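Local coordinates for L-threonine 3-dehydrogenase (Clostridioides difficile, PDB 7OL1), which probably oxidises L-threonine at its beta-hydroxyl carbon with NAD+ as electron acceptor, as a short-chain dehydrogenase-like member of the epimerase/dehydratase family, at residues Asp89-Ile94 against Asp130-Thr135; Asn121-Ala126 against Leu172-Tyr177; Gly192-Val197 against Lys326-Lys331; Gly228-Met233 against Pro269-Asp274. All blocks are in the same frame, centred on the assembly; numbering follows the deposited sequence.

Contact 1: residues Asp89-Ile94 against Asp130-Thr135; sequences DVDTII and DCKFFT
Three backbone hydrogen bonds join Asp91-Ile94 to Cys131-Phe134 as parallel strands, the partners switching from one strand to the other. Lys132 N donates to Asp91 O at 2.8 Å, Lys132 O accepts from Ile93 N at 2.9 Å with a nearly straight N-H...O angle of 172°, and Ile93 O takes Phe134 N at 3.1 Å. The outer edges of the pair are bonded too: Asp91 to Lys24, Thr92 and Ile94 to Leu26, Phe133 to Asp184 and Arg186. Thr92 OG1 donates to Asp91 OD1 at 2.9 Å, arriving from above the carboxylate plane. That carboxylate has its main partners elsewhere, in the backbone N atoms of Lys23 and Lys24. Lys132 NZ lies near it without forming a salt bridge, 4.1 Å from Asp91 OD1, while Lys132 CE rests 3.5 Å from Thr92 OG1. Ile93 and Phe133 share one face, under helix 108-129, with Ile93 CG2 set obliquely against Phe133 CE1 (3.9 Å); Ile94 and Phe134 lie on the face of Thr92 and Lys132, under helix 236-248. In this NAD(P)-dependent epimerase/dehydratase family, such a parallel pair between helical layers belongs to the Rossmann fold.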
# COMPACT_ATOMS: atom_id res chain seq x y z
N ASP A 89 -10.91 27.51 -10.90
CA ASP A 89 -12.05 26.94 -10.14
C ASP A 89 -12.45 25.56 -10.66
O ASP A 89 -13.60 25.44 -11.12
CB ASP A 89 -13.29 27.82 -10.27
CG ASP A 89 -13.03 29.29 -10.02
OD1 ASP A 89 -12.54 29.64 -8.90
OD2 ASP A 89 -13.32 30.06 -10.96
N VAL A 90 -11.57 24.57 -10.61
CA VAL A 90 -11.83 23.23 -11.23
C VAL A 90 -12.76 22.44 -10.31
O VAL A 90 -12.81 22.72 -9.12
CB VAL A 90 -10.52 22.49 -11.51
CG1 VAL A 90 -9.73 23.17 -12.61
CG2 VAL A 90 -9.68 22.34 -10.25
N ASP A 91 -13.56 21.54 -10.89
CA ASP A 91 -14.49 20.64 -10.14
C ASP A 91 -13.97 19.20 -10.27
O ASP A 91 -14.35 18.38 -9.44
CB ASP A 91 -15.93 20.81 -10.63
CG ASP A 91 -16.11 20.66 -12.14
OD1 ASP A 91 -16.24 19.50 -12.58
OD2 ASP A 91 -16.10 21.72 -12.87
N THR A 92 -13.08 18.95 -11.24
CA THR A 92 -12.46 17.64 -11.54
C THR A 92 -10.94 17.77 -11.65
O THR A 92 -10.47 18.64 -12.39
CB THR A 92 -13.01 17.13 -12.87
OG1 THR A 92 -14.42 17.24 -12.69
CG2 THR A 92 -12.58 15.72 -13.20
N ILE A 93 -10.19 16.89 -10.99
CA ILE A 93 -8.73 16.70 -11.18
C ILE A 93 -8.51 15.28 -11.70
O ILE A 93 -8.89 14.35 -11.01
CB ILE A 93 -7.98 16.99 -9.86
CG1 ILE A 93 -8.38 18.34 -9.27
CG2 ILE A 93 -6.47 16.88 -10.04
CD1 ILE A 93 -7.58 18.74 -8.05
N ILE A 94 -8.00 15.12 -12.90
CA ILE A 94 -7.55 13.82 -13.43
C ILE A 94 -6.03 13.77 -13.22
O ILE A 94 -5.26 14.25 -14.09
CB ILE A 94 -7.99 13.65 -14.90
CG1 ILE A 94 -9.51 13.76 -15.03
CG2 ILE A 94 -7.47 12.34 -15.47
CD1 ILE A 94 -9.99 13.90 -16.44
N ASP A 130 -13.72 20.04 -2.64
CA ASP A 130 -14.84 19.19 -3.11
C ASP A 130 -14.66 18.85 -4.60
O ASP A 130 -15.63 18.94 -5.36
CB ASP A 130 -16.19 19.87 -2.90
CG ASP A 130 -17.03 19.11 -1.90
OD1 ASP A 130 -16.80 19.31 -0.68
OD2 ASP A 130 -17.87 18.30 -2.35
N CYS A 131 -13.47 18.46 -5.00
CA CYS A 131 -13.21 17.99 -6.38
C CYS A 131 -13.53 16.52 -6.49
O CYS A 131 -13.46 15.79 -5.47
CB CYS A 131 -11.76 18.12 -6.80
SG CYS A 131 -11.33 19.85 -7.05
N LYS A 132 -13.89 16.17 -7.71
CA LYS A 132 -13.82 14.82 -8.29
C LYS A 132 -12.33 14.55 -8.49
O LYS A 132 -11.65 15.44 -9.01
CB LYS A 132 -14.64 14.78 -9.58
CG LYS A 132 -16.13 15.04 -9.37
CD LYS A 132 -16.97 14.75 -10.58
CE LYS A 132 -17.39 16.00 -11.31
NZ LYS A 132 -18.54 16.66 -10.63
N PHE A 133 -11.87 13.38 -8.06
CA PHE A 133 -10.45 13.01 -8.09
C PHE A 133 -10.30 11.61 -8.72
O PHE A 133 -10.57 10.57 -8.08
CB PHE A 133 -9.84 13.16 -6.69
CG PHE A 133 -8.34 13.17 -6.75
CD1 PHE A 133 -7.65 14.34 -6.98
CD2 PHE A 133 -7.61 11.99 -6.68
CE1 PHE A 133 -6.27 14.35 -7.07
CE2 PHE A 133 -6.23 12.00 -6.80
CZ PHE A 133 -5.56 13.18 -7.00
N PHE A 134 -9.84 11.59 -9.96
CA PHE A 134 -9.53 10.37 -10.72
C PHE A 134 -8.01 10.12 -10.72
O PHE A 134 -7.31 10.94 -11.24
CB PHE A 134 -10.05 10.50 -12.14
CG PHE A 134 -9.87 9.24 -12.94
CD1 PHE A 134 -8.66 8.98 -13.57
CD2 PHE A 134 -10.90 8.33 -13.04
CE1 PHE A 134 -8.49 7.83 -14.31
CE2 PHE A 134 -10.73 7.17 -13.78
CZ PHE A 134 -9.53 6.93 -14.42
N THR A 135 -7.59 8.97 -10.21
CA THR A 135 -6.22 8.42 -10.29
C THR A 135 -6.25 7.10 -11.05
O THR A 135 -6.93 6.17 -10.66
CB THR A 135 -5.70 8.08 -8.90
OG1 THR A 135 -6.32 8.96 -7.96
CG2 THR A 135 -4.18 8.09 -8.85

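Contact 2: residues Asn121-Ala126 against Leu172-Tyr177; sequences NGLEIA and LLCDYY
Leu123 lies over the ring of Tyr177 while Glu124, the next residue on the same helix, meets its rim. Leu123 CB sits 3.8 Å from the centroid of the Tyr177 ring and only 6° off its normal, a CH-pi contact almost exactly over the centre. The leucine branches then spread across the tyrosine: CD1 reaches Tyr177 CD1 at 3.7 Å and also touches Leu173 and Cys174, whereas CD2 approaches Tyr177 CB. Glu124 arrives differently. Its chain bends at chi2 (-73°), which swings the carboxylate round to the ring edge, its plane 79° from that of the ring. There Tyr177 OH donates to Glu124 OE1 at 2.8 Å and meets the anti lone pair of that oxygen, the one away from OE2. The two helix segments run nearly parallel, with axes 10.8 Å from each other, a spacing bridged by Leu123 and the tyrosine ring together. Phe181 also meets this ring, and Trp112 of the second subunit packs on Leu173. Chemically, the hydrogen bond restrains the hydroxyl end of the tyrosine, and its donation would be expected to stabilise negative charge on Glu124, as would the long, weak ion pair of Glu124 OE2 with Lys78 NZ.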
# COMPACT_ATOMS: atom_id res chain seq x y z
N ASN A 121 -0.90 15.00 -2.31
CA ASN A 121 -1.06 16.46 -2.45
C ASN A 121 -2.42 16.68 -3.11
O ASN A 121 -3.26 17.43 -2.58
CB ASN A 121 0.11 17.08 -3.22
CG ASN A 121 1.39 17.25 -2.41
OD1 ASN A 121 1.42 17.16 -1.17
ND2 ASN A 121 2.48 17.50 -3.14
N GLY A 122 -2.63 16.03 -4.25
CA GLY A 122 -3.90 16.10 -4.99
C GLY A 122 -5.09 15.71 -4.12
O GLY A 122 -6.17 16.28 -4.32
N LEU A 123 -4.93 14.75 -3.21
CA LEU A 123 -6.08 14.26 -2.43
C LEU A 123 -6.44 15.35 -1.43
O LEU A 123 -7.63 15.64 -1.25
CB LEU A 123 -5.76 12.92 -1.75
CG LEU A 123 -5.78 11.70 -2.68
CD1 LEU A 123 -5.16 10.49 -2.01
CD2 LEU A 123 -7.21 11.37 -3.11
N GLU A 124 -5.42 15.98 -0.85
CA GLU A 124 -5.59 17.03 0.19
C GLU A 124 -6.26 18.23 -0.49
O GLU A 124 -7.15 18.86 0.14
CB GLU A 124 -4.27 17.32 0.90
CG GLU A 124 -3.96 16.37 2.05
CD GLU A 124 -4.80 16.60 3.29
OE1 GLU A 124 -5.27 15.59 3.92
OE2 GLU A 124 -4.99 17.79 3.64
N ILE A 125 -5.90 18.51 -1.75
CA ILE A 125 -6.54 19.59 -2.53
C ILE A 125 -8.02 19.24 -2.74
O ILE A 125 -8.87 20.07 -2.43
CB ILE A 125 -5.80 19.82 -3.86
CG1 ILE A 125 -4.46 20.51 -3.62
CG2 ILE A 125 -6.67 20.62 -4.80
CD1 ILE A 125 -3.51 20.43 -4.79
N ALA A 126 -8.30 18.02 -3.22
CA ALA A 126 -9.68 17.56 -3.52
C ALA A 126 -10.52 17.56 -2.24
O ALA A 126 -11.67 18.00 -2.28
CB ALA A 126 -9.62 16.20 -4.13
N LEU A 172 -5.30 2.24 -1.85
CA LEU A 172 -5.67 2.24 -0.41
C LEU A 172 -5.94 3.67 0.06
O LEU A 172 -6.89 3.89 0.82
CB LEU A 172 -4.53 1.60 0.38
CG LEU A 172 -4.47 0.09 0.19
CD1 LEU A 172 -3.17 -0.51 0.72
CD2 LEU A 172 -5.65 -0.55 0.88
N LEU A 173 -5.14 4.60 -0.42
CA LEU A 173 -5.12 6.00 0.08
C LEU A 173 -6.32 6.73 -0.52
O LEU A 173 -7.05 7.46 0.22
CB LEU A 173 -3.79 6.59 -0.39
CG LEU A 173 -3.19 7.71 0.45
CD1 LEU A 173 -3.26 7.42 1.93
CD2 LEU A 173 -1.75 7.87 0.00
N CYS A 174 -6.52 6.54 -1.82
CA CYS A 174 -7.69 7.09 -2.52
C CYS A 174 -8.97 6.55 -1.87
O CYS A 174 -9.89 7.38 -1.67
CB CYS A 174 -7.62 6.79 -4.00
SG CYS A 174 -6.23 7.61 -4.83
N ASP A 175 -9.04 5.26 -1.52
CA ASP A 175 -10.28 4.74 -0.85
C ASP A 175 -10.38 5.36 0.55
O ASP A 175 -11.51 5.69 0.95
CB ASP A 175 -10.40 3.20 -0.86
CG ASP A 175 -10.86 2.61 -2.20
OD1 ASP A 175 -11.11 3.37 -3.17
OD2 ASP A 175 -10.93 1.37 -2.28
N TYR A 176 -9.26 5.57 1.25
CA TYR A 176 -9.28 6.18 2.61
C TYR A 176 -9.88 7.60 2.53
O TYR A 176 -10.64 7.95 3.46
CB TYR A 176 -7.91 6.23 3.29
CG TYR A 176 -7.89 6.96 4.62
CD1 TYR A 176 -8.25 6.30 5.78
CD2 TYR A 176 -7.44 8.27 4.73
CE1 TYR A 176 -8.23 6.94 7.02
CE2 TYR A 176 -7.42 8.93 5.96
CZ TYR A 176 -7.82 8.26 7.12
OH TYR A 176 -7.84 8.85 8.38
N TYR A 177 -9.57 8.38 1.50
CA TYR A 177 -10.00 9.80 1.42
C TYR A 177 -11.52 9.79 1.22
O TYR A 177 -12.21 10.67 1.80
CB TYR A 177 -9.14 10.59 0.41
CG TYR A 177 -7.94 11.25 1.06
CD1 TYR A 177 -6.78 10.54 1.33
CD2 TYR A 177 -8.00 12.56 1.50
CE1 TYR A 177 -5.71 11.11 1.99
CE2 TYR A 177 -6.93 13.16 2.14
CZ TYR A 177 -5.78 12.44 2.39
OH TYR A 177 -4.75 13.04 3.03

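Contact 3: residues Gly192-Val197 against Lys326-Lys331; sequences GLISYV and KDMLEK
A Met-aromatic contact, with the sulfur at the ring edge, joins the end of a Rossmann-fold strand to a helix near the C terminus: Tyr196, just beyond strand 184-194, meets Met328 and Lys331 of helix 321-334. Met328 SD lies 5.4 Å from the centroid of the Tyr196 ring and 85° off its normal, and it also touches Tyr196 CB at 3.9 Å. Bends at chi2 and chi3 fold the methionine so that its methyl group carries on past the tyrosine to the end of the strand, where Met328 CE packs 4.0 Å from Ile194 CG2, and 3.6 Å from the O of Ser195 just beyond it. The aliphatic part of Lys331 covers one face of the tyrosine, with CG 3.7 Å from the ring centroid and 5° off the normal, a CH-pi contact. The tyrosine is brought under it by chi1 of 47°, which holds CG between the backbone N and the carbonyl carbon. One helical turn earlier, Asp327 binds the lysine end through a salt bridge, weak as a hydrogen bond, and accepts a hydrogen bond from Tyr235 OH of strand 232-235. Helix 207-217 also packs on this region, with Tyr212 against Met328. The aspartate thus links the helix to the sheet through Tyr235 and braces Lys331 within the helix; Asp327 OD2 also lies obliquely 4.2 Å from Tyr196 CE2.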
# COMPACT_ATOMS: atom_id res chain seq x y z
N GLY A 192 -2.22 -2.95 -20.66
CA GLY A 192 -1.53 -2.47 -21.87
C GLY A 192 -2.46 -1.62 -22.70
O GLY A 192 -3.56 -2.09 -23.03
N LEU A 193 -2.06 -0.39 -22.99
CA LEU A 193 -2.78 0.47 -23.94
C LEU A 193 -1.99 0.53 -25.25
O LEU A 193 -0.71 0.51 -25.21
CB LEU A 193 -2.96 1.85 -23.30
CG LEU A 193 -3.79 1.85 -22.03
CD1 LEU A 193 -4.05 3.26 -21.53
CD2 LEU A 193 -5.11 1.13 -22.25
N ILE A 194 -2.77 0.53 -26.34
CA ILE A 194 -2.34 0.62 -27.77
C ILE A 194 -2.86 1.96 -28.29
O ILE A 194 -4.11 2.17 -28.21
CB ILE A 194 -2.94 -0.53 -28.62
CG1 ILE A 194 -2.84 -1.89 -27.93
CG2 ILE A 194 -2.32 -0.59 -30.00
CD1 ILE A 194 -1.44 -2.38 -27.82
N SER A 195 -1.96 2.82 -28.79
CA SER A 195 -2.35 4.07 -29.51
C SER A 195 -1.51 4.28 -30.77
O SER A 195 -0.44 3.65 -30.91
CB SER A 195 -2.31 5.28 -28.62
OG SER A 195 -1.03 5.90 -28.65
N TYR A 196 -2.02 5.15 -31.64
CA TYR A 196 -1.39 5.53 -32.92
C TYR A 196 -0.73 6.91 -32.81
O TYR A 196 0.16 7.18 -33.63
CB TYR A 196 -2.42 5.52 -34.03
CG TYR A 196 -3.73 6.21 -33.74
CD1 TYR A 196 -3.90 7.56 -33.98
CD2 TYR A 196 -4.84 5.49 -33.32
CE1 TYR A 196 -5.12 8.19 -33.78
CE2 TYR A 196 -6.06 6.10 -33.11
CZ TYR A 196 -6.21 7.46 -33.35
OH TYR A 196 -7.42 8.08 -33.16
N VAL A 197 -1.16 7.74 -31.85
CA VAL A 197 -0.63 9.11 -31.58
C VAL A 197 0.76 9.02 -30.93
O VAL A 197 1.60 9.88 -31.23
CB VAL A 197 -1.57 9.94 -30.68
CG1 VAL A 197 -0.99 11.31 -30.36
CG2 VAL A 197 -2.97 10.07 -31.27
N LYS A 326 -7.49 -3.20 -37.89
CA LYS A 326 -7.88 -2.46 -39.12
C LYS A 326 -7.55 -0.98 -38.91
O LYS A 326 -6.72 -0.44 -39.67
CB LYS A 326 -9.36 -2.70 -39.47
CG LYS A 326 -9.70 -2.56 -40.96
CD LYS A 326 -11.19 -2.45 -41.28
CE LYS A 326 -11.96 -3.71 -40.95
NZ LYS A 326 -13.18 -3.40 -40.18
N ASP A 327 -8.12 -0.38 -37.86
CA ASP A 327 -8.01 1.07 -37.53
C ASP A 327 -6.54 1.47 -37.32
O ASP A 327 -6.23 2.63 -37.64
CB ASP A 327 -8.79 1.45 -36.27
CG ASP A 327 -9.13 2.92 -36.23
OD1 ASP A 327 -9.97 3.33 -37.06
OD2 ASP A 327 -8.55 3.64 -35.38
N MET A 328 -5.69 0.60 -36.79
CA MET A 328 -4.27 0.97 -36.52
C MET A 328 -3.54 1.14 -37.85
O MET A 328 -2.73 2.09 -37.97
CB MET A 328 -3.55 -0.05 -35.64
CG MET A 328 -3.83 0.17 -34.17
SD MET A 328 -3.11 1.73 -33.55
CE MET A 328 -1.39 1.23 -33.40
N LEU A 329 -3.83 0.29 -38.83
CA LEU A 329 -3.09 0.26 -40.11
C LEU A 329 -3.58 1.41 -41.01
O LEU A 329 -2.75 1.97 -41.73
CB LEU A 329 -3.25 -1.12 -40.74
CG LEU A 329 -2.63 -2.27 -39.93
CD1 LEU A 329 -3.00 -3.63 -40.51
CD2 LEU A 329 -1.12 -2.13 -39.84
N GLU A 330 -4.85 1.81 -40.89
CA GLU A 330 -5.38 3.06 -41.50
C GLU A 330 -4.64 4.27 -40.91
O GLU A 330 -4.00 5.01 -41.69
CB GLU A 330 -6.89 3.23 -41.27
CG GLU A 330 -7.75 2.16 -41.91
CD GLU A 330 -9.24 2.29 -41.63
OE1 GLU A 330 -9.70 3.43 -41.32
OE2 GLU A 330 -9.93 1.26 -41.70
N LYS A 331 -4.72 4.44 -39.57
CA LYS A 331 -4.25 5.64 -38.82
C LYS A 331 -2.71 5.74 -38.85
O LYS A 331 -2.20 6.87 -38.64
CB LYS A 331 -4.75 5.63 -37.36
CG LYS A 331 -6.02 6.43 -37.07
CD LYS A 331 -7.26 5.89 -37.71
CE LYS A 331 -8.39 6.89 -37.78
NZ LYS A 331 -9.28 6.77 -36.61

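Contact 4: residues Gly228-Met233 against Pro269-Asp274; sequences GTKMDM and PEEIAD
Gly228 and Pro269 bring a loop up to the first turn of a helix, a surface contact in which the residues leading into strand 232-235 of the Rossmann-type sheet lie against the N-terminal end of helix 269-277. The apolar and backbone part centres on the proline. Pro269 CD abuts Thr229 O at 3.5 Å and stands 4.2 Å from Gly228 N, so CD is the proline atom that meets the loop; Tyr207 of helix 207-217 and Tyr287 of strand 284-287 also pack against this proline. Gly228 has a positive phi of 69°, a turn conformation that glycine adopts readily.

The polar part is modest. Gly228 N makes a weak hydrogen bond to Glu270 OE1, 3.2 Å long and bent to 127° at the hydrogen, and the same carboxylate oxygen has a weak bond with Ser268 OG. A bend at chi2 (-98°) curls the glutamate back toward the loop. Thr229 takes no part through its hydroxyl, which is hydrogen-bonded to Gln294 NE2 and Ala226 O instead.

The charged part is looser still. Lys230 and Glu271 have side chains that cross at about a right angle, and the opposite charges stay beyond salt-bridge range, with Lys230 NZ 4.5 Å from Glu271 OE2. Their attraction is probably long-range and softened by solvent at this exposed position. Glu271 OE1 has its stronger partner in Ser268 OG, and what it meets across the contact is carbon: Lys230 CE, 3.5 Å from Glu271 OE1.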
# COMPACT_ATOMS: atom_id res chain seq x y z
N GLY A 228 2.66 -17.24 -27.41
CA GLY A 228 1.69 -17.77 -26.44
C GLY A 228 1.62 -17.04 -25.09
O GLY A 228 0.77 -17.45 -24.25
N THR A 229 2.42 -15.98 -24.84
CA THR A 229 2.31 -15.13 -23.62
C THR A 229 1.08 -14.22 -23.73
O THR A 229 1.05 -13.36 -24.62
CB THR A 229 3.59 -14.33 -23.36
OG1 THR A 229 4.68 -15.24 -23.21
CG2 THR A 229 3.49 -13.48 -22.11
N LYS A 230 0.09 -14.40 -22.85
CA LYS A 230 -1.22 -13.69 -22.92
C LYS A 230 -1.21 -12.55 -21.90
O LYS A 230 -0.60 -12.72 -20.80
CB LYS A 230 -2.37 -14.68 -22.74
CG LYS A 230 -2.89 -15.30 -24.03
CD LYS A 230 -4.08 -16.25 -23.86
CE LYS A 230 -5.16 -16.07 -24.92
NZ LYS A 230 -6.47 -15.79 -24.28
N MET A 231 -1.85 -11.42 -22.27
CA MET A 231 -1.88 -10.15 -21.49
C MET A 231 -3.19 -9.40 -21.74
O MET A 231 -3.71 -9.46 -22.86
CB MET A 231 -0.72 -9.24 -21.90
CG MET A 231 0.44 -9.27 -20.91
SD MET A 231 1.95 -8.47 -21.51
CE MET A 231 2.04 -9.11 -23.18
N ASP A 232 -3.71 -8.65 -20.76
CA ASP A 232 -4.82 -7.73 -21.10
C ASP A 232 -4.27 -6.55 -21.90
O ASP A 232 -3.14 -6.08 -21.61
CB ASP A 232 -5.55 -7.18 -19.90
CG ASP A 232 -6.33 -8.23 -19.15
OD1 ASP A 232 -5.68 -8.95 -18.34
OD2 ASP A 232 -7.56 -8.29 -19.37
N MET A 233 -5.09 -6.08 -22.85
CA MET A 233 -4.87 -4.90 -23.68
C MET A 233 -6.19 -4.17 -23.87
O MET A 233 -7.27 -4.79 -23.65
CB MET A 233 -4.34 -5.27 -25.06
CG MET A 233 -3.06 -6.02 -25.01
SD MET A 233 -1.70 -4.94 -24.75
CE MET A 233 -0.37 -6.13 -24.86
N PRO A 269 1.36 -12.72 -28.77
CA PRO A 269 1.88 -12.05 -29.96
C PRO A 269 1.40 -12.69 -31.28
O PRO A 269 1.16 -11.99 -32.26
CB PRO A 269 3.40 -12.22 -29.79
CG PRO A 269 3.61 -12.29 -28.29
CD PRO A 269 2.40 -13.04 -27.78
N GLU A 270 1.27 -14.01 -31.25
CA GLU A 270 0.91 -14.82 -32.43
C GLU A 270 -0.56 -14.54 -32.81
O GLU A 270 -0.85 -14.55 -34.01
CB GLU A 270 1.39 -16.26 -32.13
CG GLU A 270 0.32 -17.33 -32.18
CD GLU A 270 -0.21 -17.67 -30.79
OE1 GLU A 270 0.61 -17.67 -29.83
OE2 GLU A 270 -1.43 -17.91 -30.67
N GLU A 271 -1.45 -14.20 -31.86
CA GLU A 271 -2.89 -13.92 -32.16
C GLU A 271 -3.03 -12.56 -32.87
O GLU A 271 -3.99 -12.44 -33.68
CB GLU A 271 -3.79 -13.91 -30.91
CG GLU A 271 -4.31 -15.27 -30.44
CD GLU A 271 -4.74 -15.36 -28.96
OE1 GLU A 271 -3.85 -15.51 -28.08
OE2 GLU A 271 -5.96 -15.27 -28.68
N ILE A 272 -2.17 -11.57 -32.58
CA ILE A 272 -2.21 -10.22 -33.25
C ILE A 272 -1.77 -10.45 -34.70
O ILE A 272 -2.56 -10.12 -35.62
CB ILE A 272 -1.33 -9.11 -32.62
CG1 ILE A 272 -0.99 -9.35 -31.15
CG2 ILE A 272 -1.95 -7.73 -32.80
CD1 ILE A 272 -0.24 -8.19 -30.55
N ALA A 273 -0.56 -11.00 -34.87
CA ALA A 273 -0.01 -11.44 -36.17
C ALA A 273 -1.15 -11.91 -37.08
O ALA A 273 -1.34 -11.29 -38.14
CB ALA A 273 1.01 -12.53 -35.94
N ASP A 274 -1.91 -12.93 -36.65
CA ASP A 274 -3.02 -13.56 -37.41
C ASP A 274 -4.10 -12.53 -37.77
O ASP A 274 -4.73 -12.69 -38.84
CB ASP A 274 -3.67 -14.73 -36.64
CG ASP A 274 -2.78 -15.95 -36.44
OD1 ASP A 274 -1.59 -15.89 -36.83
OD2 ASP A 274 -3.28 -16.95 -35.90

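Overall arrangement
From the N terminus, contact 1 closes first, pairing strand 92-95 with strand 132-138 across a mostly helical connection. Contact 2 crosses it along the chain: helix 108-129 lies within that connection, while helix 162-181 follows the second strand. The two contacts touch, Phe133 packing on Leu123, and so tie helices to the sheet they cover. Contact 3 opens afterwards on strand 184-194 and closes the longest loop, reaching helix 321-334. Contact 4 falls wholly within that loop, joining the approach to strand 232-235 with helix 269-277, and Met233 touches Gly192 and Ile194. Contacts 1 and 3, with centres about 29 Å apart, reach neighbouring strands of one sheet.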